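MATE family efflux transporter (Vibrio cholerae, PDB 6IDP) probably exports drugs and other toxic compounds across the bacterial membrane in exchange for protons, through a conformational change that depends on H+. Local coordinates at residues V108-R113 against W136-A141; L395-L400 against A414-I419. All coordinates share one frame; numbering follows the deposited sequence.

In the fold
Both contacts pack helix against helix in an almost wholly helical, single-chain membrane transporter, but in separate parts of it: their centres lie 37 Å apart, with about 24 Å between nearest atoms. Interaction 1 comes first along the chain and joins the end of helix 84-111 to helix 124-156, both in the first of the two MatE repeats of the sequence. Interaction 2 follows near the C-terminal end and lies entirely within the helical range 379-435, with residues 395-400 in the second MatE repeat. Each centre is just over 20 Å from the centre of the chain, and lipid is bound close to both, consistent with packing at the periphery of the helix bundle.

Interaction 1: residues V108-R113 against W136-A141; sequences VLYLLR and WWLASA
Leu138 reaches from helix 124-156 to the last turn of helix 84-111 and meets Tyr110 and Leu109. The tight part of the contact is one methyl: Leu138 CD1 sits 3.7 Å from Tyr110 CB, near the plane of the phenol ring and at its edge, and 4.0 Å from Tyr110 N. The other branch is looser, since Leu138 CD2 comes only to 4.4 Å from CD1 of the partly exposed Leu109. A branched leucine suits this place because its two methyls can serve two neighbours on the facing helix. Backbones stay well apart, 8.1 Å between the CA atoms of Tyr110 and Leu138, and a bound monoolein lipid touches both residues.

Beyond the aliphatic patch, Tyr110 turns polar. With CG anti to the backbone N (chi1 -173°), its ring extends along helix 124-156. Arg113, partly exposed and at the start of helix 113-119, folds back so that CD lies over the rim of one ring face and Tyr110 CZ lies off-centre over its guanidinium, while NH1 donates to Tyr110 O at 2.7 Å, in the guanidinium plane. No hydrogen bond joins the two segments, so between them Leu138 contributes apolar packing alone; directional bonds are made by Tyr110 OH to the Asp131 carbonyl and by Arg113 NE, from the next helix, to the Asp131 carboxylate.

Interaction 2: residues L395-L400 against A414-I419; sequences LPCLWL and ALVGNI
Cys397 and Gly417 bring the two backbones within 5.7 Å, CA to CA, and Leu398 and Ala414 are almost as close at 5.8 Å. The segments run nearly antiparallel, with an angle of 161° between their directions and their axes 8.0 Å apart at closest approach. Such proximity is possible because small residues, Ala414 and Gly417, lie at the interface: glycine has no side chain there, so Cys397 CB can settle 4.1 Å from Gly417 N. The helix is kinked at Pro396, at the start of segment 395-400, where the proline nitrogen has no hydrogen to give to the preceding turn.

The cysteine carries one half of the packing. Its SG lies anti to the carbonyl carbon (chi1 -78°) and reaches 3.9 Å from Val416 CG1. A compact thiol suits a place where the backbones come this close, with Cys397 SG 4.0 Å from Gly417 N.

Both segments lie in the range 379-435, yet run nearly antiparallel, so the chain must turn back between them in a helical hairpin; small residues at the interface are the familiar device for close helix packing in membrane proteins. Ala414 and Gly417 are three positions apart and hence on neighbouring parts of one helix face.

Leu398 supplies the other half. Although its CB does not point straight at the partner, its extended side chain brings CD2 to the start of segment 414-419, 3.5 Å from Ala414 N and 3.7 Å from Ala414 CB. The methyl of alanine is just large enough to meet it, while Leu410 touches Leu398 and Tyr394 packs against Ala414. Nearby, Asn418 has its amide occupied by Ser359 and Arg389.

Interaction 1: residues V108-R113 against W136-A141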
loop_
_atom_site.group_PDB
_atom_site.type_symbol
_atom_site.label_atom_id
_atom_site.label_comp_id
_atom_site.label_asym_id
_atom_site.label_seq_id
_atom_site.Cartn_x
_atom_site.Cartn_y
_atom_site.Cartn_z
ATOM N N VAL A 108 -11.326 8.248 -19.051
ATOM C CA VAL A 108 -11.901 7.076 -19.703
ATOM C C VAL A 108 -12.766 6.266 -18.740
ATOM O O VAL A 108 -13.667 5.547 -19.167
ATOM C CB VAL A 108 -10.807 6.162 -20.307
ATOM C CG1 VAL A 108 -9.878 6.971 -21.198
ATOM C CG2 VAL A 108 -10.021 5.455 -19.216
ATOM N N LEU A 109 -12.500 6.393 -17.443
ATOM C CA LEU A 109 -13.284 5.682 -16.442
ATOM C C LEU A 109 -14.675 6.292 -16.302
ATOM O O LEU A 109 -15.667 5.571 -16.191
ATOM C CB LEU A 109 -12.567 5.682 -15.091
ATOM C CG LEU A 109 -11.310 4.813 -15.001
ATOM C CD1 LEU A 109 -10.725 4.853 -13.600
ATOM C CD2 LEU A 109 -11.613 3.385 -15.423
ATOM N N TYR A 110 -14.749 7.620 -16.311
ATOM C CA TYR A 110 -16.037 8.294 -16.241
ATOM C C TYR A 110 -16.811 8.095 -17.539
ATOM O O TYR A 110 -18.038 7.999 -17.533
ATOM C CB TYR A 110 -15.867 9.788 -15.951
ATOM C CG TYR A 110 -17.184 10.485 -15.695
ATOM C CD1 TYR A 110 -17.744 10.505 -14.426
ATOM C CD2 TYR A 110 -17.876 11.108 -16.727
ATOM C CE1 TYR A 110 -18.951 11.130 -14.187
ATOM C CE2 TYR A 110 -19.086 11.738 -16.500
ATOM C CZ TYR A 110 -19.619 11.745 -15.228
ATOM O OH TYR A 110 -20.820 12.371 -14.995
ATOM N N LEU A 111 -16.085 8.033 -18.650
ATOM C CA LEU A 111 -16.695 7.814 -19.957
ATOM C C LEU A 111 -17.362 6.445 -20.046
ATOM O O LEU A 111 -18.405 6.292 -20.680
ATOM C CB LEU A 111 -15.647 7.954 -21.064
ATOM C CG LEU A 111 -15.720 9.202 -21.949
ATOM C CD1 LEU A 111 -16.049 10.439 -21.128
ATOM C CD2 LEU A 111 -14.421 9.386 -22.721
ATOM N N LEU A 112 -16.757 5.453 -19.403
ATOM C CA LEU A 112 -17.250 4.084 -19.476
ATOM C C LEU A 112 -17.856 3.630 -18.153
ATOM O O LEU A 112 -17.797 2.447 -17.817
ATOM C CB LEU A 112 -16.119 3.133 -19.878
ATOM C CG LEU A 112 -15.278 3.517 -21.098
ATOM C CD1 LEU A 112 -14.061 2.609 -21.215
ATOM C CD2 LEU A 112 -16.112 3.471 -22.368
ATOM N N ARG A 113 -18.443 4.563 -17.409
ATOM C CA ARG A 113 -18.994 4.243 -16.097
ATOM C C ARG A 113 -20.158 3.251 -16.192
ATOM O O ARG A 113 -20.216 2.296 -15.421
ATOM C CB ARG A 113 -19.430 5.519 -15.364
ATOM C CG ARG A 113 -20.482 6.358 -16.072
ATOM C CD ARG A 113 -20.656 7.715 -15.404
ATOM N NE ARG A 113 -21.723 8.482 -16.036
ATOM C CZ ARG A 113 -21.590 9.129 -17.188
ATOM N NH1 ARG A 113 -20.431 9.103 -17.831
ATOM N NH2 ARG A 113 -22.613 9.799 -17.700
ATOM N N TRP A 136 -16.654 14.441 -8.778
ATOM C CA TRP A 136 -15.916 14.906 -7.612
ATOM C C TRP A 136 -14.892 13.877 -7.146
ATOM O O TRP A 136 -13.773 14.231 -6.772
ATOM C CB TRP A 136 -16.876 15.234 -6.469
ATOM C CG TRP A 136 -17.820 16.356 -6.772
ATOM C CD1 TRP A 136 -19.138 16.247 -7.114
ATOM C CD2 TRP A 136 -17.524 17.758 -6.755
ATOM N NE1 TRP A 136 -19.678 17.495 -7.312
ATOM C CE2 TRP A 136 -18.708 18.439 -7.098
ATOM C CE3 TRP A 136 -16.372 18.502 -6.486
ATOM C CZ2 TRP A 136 -18.773 19.828 -7.177
ATOM C CZ3 TRP A 136 -16.439 19.881 -6.563
ATOM C CH2 TRP A 136 -17.630 20.529 -6.907
ATOM N N TRP A 137 -15.273 12.603 -7.171
ATOM C CA TRP A 137 -14.413 11.567 -6.614
ATOM C C TRP A 137 -13.170 11.306 -7.461
ATOM O O TRP A 137 -12.081 11.138 -6.920
ATOM C CB TRP A 137 -15.182 10.256 -6.418
ATOM C CG TRP A 137 -14.316 9.236 -5.768
ATOM C CD1 TRP A 137 -14.122 9.058 -4.431
ATOM C CD2 TRP A 137 -13.478 8.281 -6.427
ATOM N NE1 TRP A 137 -13.229 8.039 -4.216
ATOM C CE2 TRP A 137 -12.817 7.546 -5.425
ATOM C CE3 TRP A 137 -13.229 7.971 -7.767
ATOM C CZ2 TRP A 137 -11.925 6.520 -5.720
ATOM C CZ3 TRP A 137 -12.343 6.953 -8.057
ATOM C CH2 TRP A 137 -11.703 6.238 -7.039
ATOM N N LEU A 138 -13.331 11.255 -8.779
ATOM C CA LEU A 138 -12.184 11.069 -9.665
ATOM C C LEU A 138 -11.230 12.253 -9.553
ATOM O O LEU A 138 -10.012 12.096 -9.668
ATOM C CB LEU A 138 -12.632 10.881 -11.117
ATOM C CG LEU A 138 -13.135 9.480 -11.477
ATOM C CD1 LEU A 138 -13.798 9.469 -12.846
ATOM C CD2 LEU A 138 -11.984 8.483 -11.428
ATOM N N ALA A 139 -11.790 13.435 -9.315
ATOM C CA ALA A 139 -10.990 14.636 -9.103
ATOM C C ALA A 139 -10.166 14.515 -7.824
ATOM O O ALA A 139 -9.025 14.967 -7.762
ATOM C CB ALA A 139 -11.884 15.862 -9.043
ATOM N N SER A 140 -10.759 13.903 -6.803
ATOM C CA SER A 140 -10.073 13.662 -5.540
ATOM C C SER A 140 -9.013 12.581 -5.704
ATOM O O SER A 140 -7.975 12.614 -5.044
ATOM C CB SER A 140 -11.070 13.258 -4.448
ATOM O OG SER A 140 -11.601 11.970 -4.702
ATOM N N ALA A 141 -9.282 11.620 -6.582
ATOM C CA ALA A 141 -8.326 10.552 -6.849
ATOM C C ALA A 141 -7.089 11.105 -7.552
ATOM O O ALA A 141 -5.964 10.695 -7.259
ATOM C CB ALA A 141 -8.972 9.455 -7.683
#

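Interaction 2: residues L395-L400 against A414-I419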
loop_
_atom_site.group_PDB
_atom_site.type_symbol
_atom_site.label_atom_id
_atom_site.label_comp_id
_atom_site.label_asym_id
_atom_site.label_seq_id
_atom_site.Cartn_x
_atom_site.Cartn_y
_atom_site.Cartn_z
ATOM N N LEU A 395 -3.302 -19.357 -1.462
ATOM C CA LEU A 395 -4.592 -19.864 -1.920
ATOM C C LEU A 395 -4.684 -21.398 -1.929
ATOM O O LEU A 395 -5.713 -21.939 -1.531
ATOM C CB LEU A 395 -4.922 -19.311 -3.311
ATOM C CG LEU A 395 -5.335 -17.837 -3.366
ATOM C CD1 LEU A 395 -5.644 -17.411 -4.797
ATOM C CD2 LEU A 395 -6.527 -17.568 -2.458
ATOM N N PRO A 396 -3.627 -22.107 -2.381
ATOM C CA PRO A 396 -3.753 -23.568 -2.288
ATOM C C PRO A 396 -3.869 -24.069 -0.849
ATOM O O PRO A 396 -4.611 -25.017 -0.600
ATOM C CB PRO A 396 -2.459 -24.074 -2.934
ATOM C CG PRO A 396 -2.047 -22.991 -3.846
ATOM C CD PRO A 396 -2.426 -21.719 -3.145
ATOM N N CYS A 397 -3.152 -23.444 0.081
ATOM C CA CYS A 397 -3.214 -23.862 1.479
ATOM C C CYS A 397 -4.569 -23.523 2.103
ATOM O O CYS A 397 -5.091 -24.289 2.909
ATOM C CB CYS A 397 -2.079 -23.226 2.288
ATOM S SG CYS A 397 -0.466 -24.030 2.071
ATOM N N LEU A 398 -5.132 -22.380 1.721
ATOM C CA LEU A 398 -6.475 -22.009 2.157
ATOM C C LEU A 398 -7.506 -23.026 1.692
ATOM O O LEU A 398 -8.381 -23.429 2.458
ATOM C CB LEU A 398 -6.861 -20.625 1.637
ATOM C CG LEU A 398 -6.144 -19.418 2.239
ATOM C CD1 LEU A 398 -6.824 -18.134 1.788
ATOM C CD2 LEU A 398 -6.108 -19.516 3.752
ATOM N N TRP A 399 -7.401 -23.432 0.430
ATOM C CA TRP A 399 -8.369 -24.348 -0.151
ATOM C C TRP A 399 -8.247 -25.738 0.456
ATOM O O TRP A 399 -9.252 -26.400 0.700
ATOM C CB TRP A 399 -8.208 -24.420 -1.672
ATOM C CG TRP A 399 -9.322 -25.172 -2.337
ATOM C CD1 TRP A 399 -10.571 -24.701 -2.620
ATOM C CD2 TRP A 399 -9.290 -26.530 -2.796
ATOM N NE1 TRP A 399 -11.319 -25.680 -3.228
ATOM C CE2 TRP A 399 -10.556 -26.811 -3.350
ATOM C CE3 TRP A 399 -8.316 -27.533 -2.796
ATOM C CZ2 TRP A 399 -10.871 -28.055 -3.896
ATOM C CZ3 TRP A 399 -8.632 -28.766 -3.340
ATOM C CH2 TRP A 399 -9.899 -29.016 -3.882
ATOM N N LEU A 400 -7.015 -26.174 0.702
ATOM C CA LEU A 400 -6.776 -27.476 1.315
ATOM C C LEU A 400 -7.333 -27.538 2.737
ATOM O O LEU A 400 -7.982 -28.514 3.118
ATOM C CB LEU A 400 -5.280 -27.802 1.325
ATOM C CG LEU A 400 -4.681 -28.292 0.007
ATOM C CD1 LEU A 400 -3.189 -28.559 0.153
ATOM C CD2 LEU A 400 -5.405 -29.538 -0.467
ATOM N N ALA A 414 -3.849 -20.554 6.148
ATOM C CA ALA A 414 -3.283 -19.211 6.081
ATOM C C ALA A 414 -1.966 -19.151 6.844
ATOM O O ALA A 414 -1.020 -18.487 6.422
ATOM C CB ALA A 414 -4.266 -18.189 6.634
ATOM N N LEU A 415 -1.916 -19.852 7.971
ATOM C CA LEU A 415 -0.704 -19.949 8.773
ATOM C C LEU A 415 0.423 -20.619 7.991
ATOM O O LEU A 415 1.528 -20.085 7.897
ATOM C CB LEU A 415 -0.984 -20.721 10.064
ATOM C CG LEU A 415 0.219 -21.266 10.837
ATOM C CD1 LEU A 415 1.092 -20.141 11.347
ATOM C CD2 LEU A 415 -0.250 -22.143 11.984
ATOM N N VAL A 416 0.134 -21.791 7.435
ATOM C CA VAL A 416 1.128 -22.543 6.679
ATOM C C VAL A 416 1.562 -21.773 5.437
ATOM O O VAL A 416 2.753 -21.670 5.145
ATOM C CB VAL A 416 0.593 -23.925 6.266
ATOM C CG1 VAL A 416 1.589 -24.637 5.357
ATOM C CG2 VAL A 416 0.297 -24.763 7.499
ATOM N N GLY A 417 0.587 -21.223 4.719
ATOM C CA GLY A 417 0.853 -20.477 3.504
ATOM C C GLY A 417 1.762 -19.284 3.727
ATOM O O GLY A 417 2.700 -19.061 2.960
ATOM N N ASN A 418 1.490 -18.517 4.779
ATOM C CA ASN A 418 2.284 -17.334 5.083
ATOM C C ASN A 418 3.728 -17.680 5.425
ATOM O O ASN A 418 4.658 -17.009 4.979
ATOM C CB ASN A 418 1.654 -16.547 6.233
ATOM C CG ASN A 418 0.418 -15.780 5.805
ATOM O OD1 ASN A 418 0.196 -15.554 4.617
ATOM N ND2 ASN A 418 -0.390 -15.369 6.776
ATOM N N ILE A 419 3.907 -18.731 6.218
ATOM C CA ILE A 419 5.232 -19.156 6.646
ATOM C C ILE A 419 6.072 -19.631 5.468
ATOM O O ILE A 419 7.242 -19.256 5.338
ATOM C CB ILE A 419 5.138 -20.273 7.697
ATOM C CG1 ILE A 419 4.666 -19.691 9.029
ATOM C CG2 ILE A 419 6.483 -20.980 7.863
ATOM C CD1 ILE A 419 4.547 -20.713 10.134
#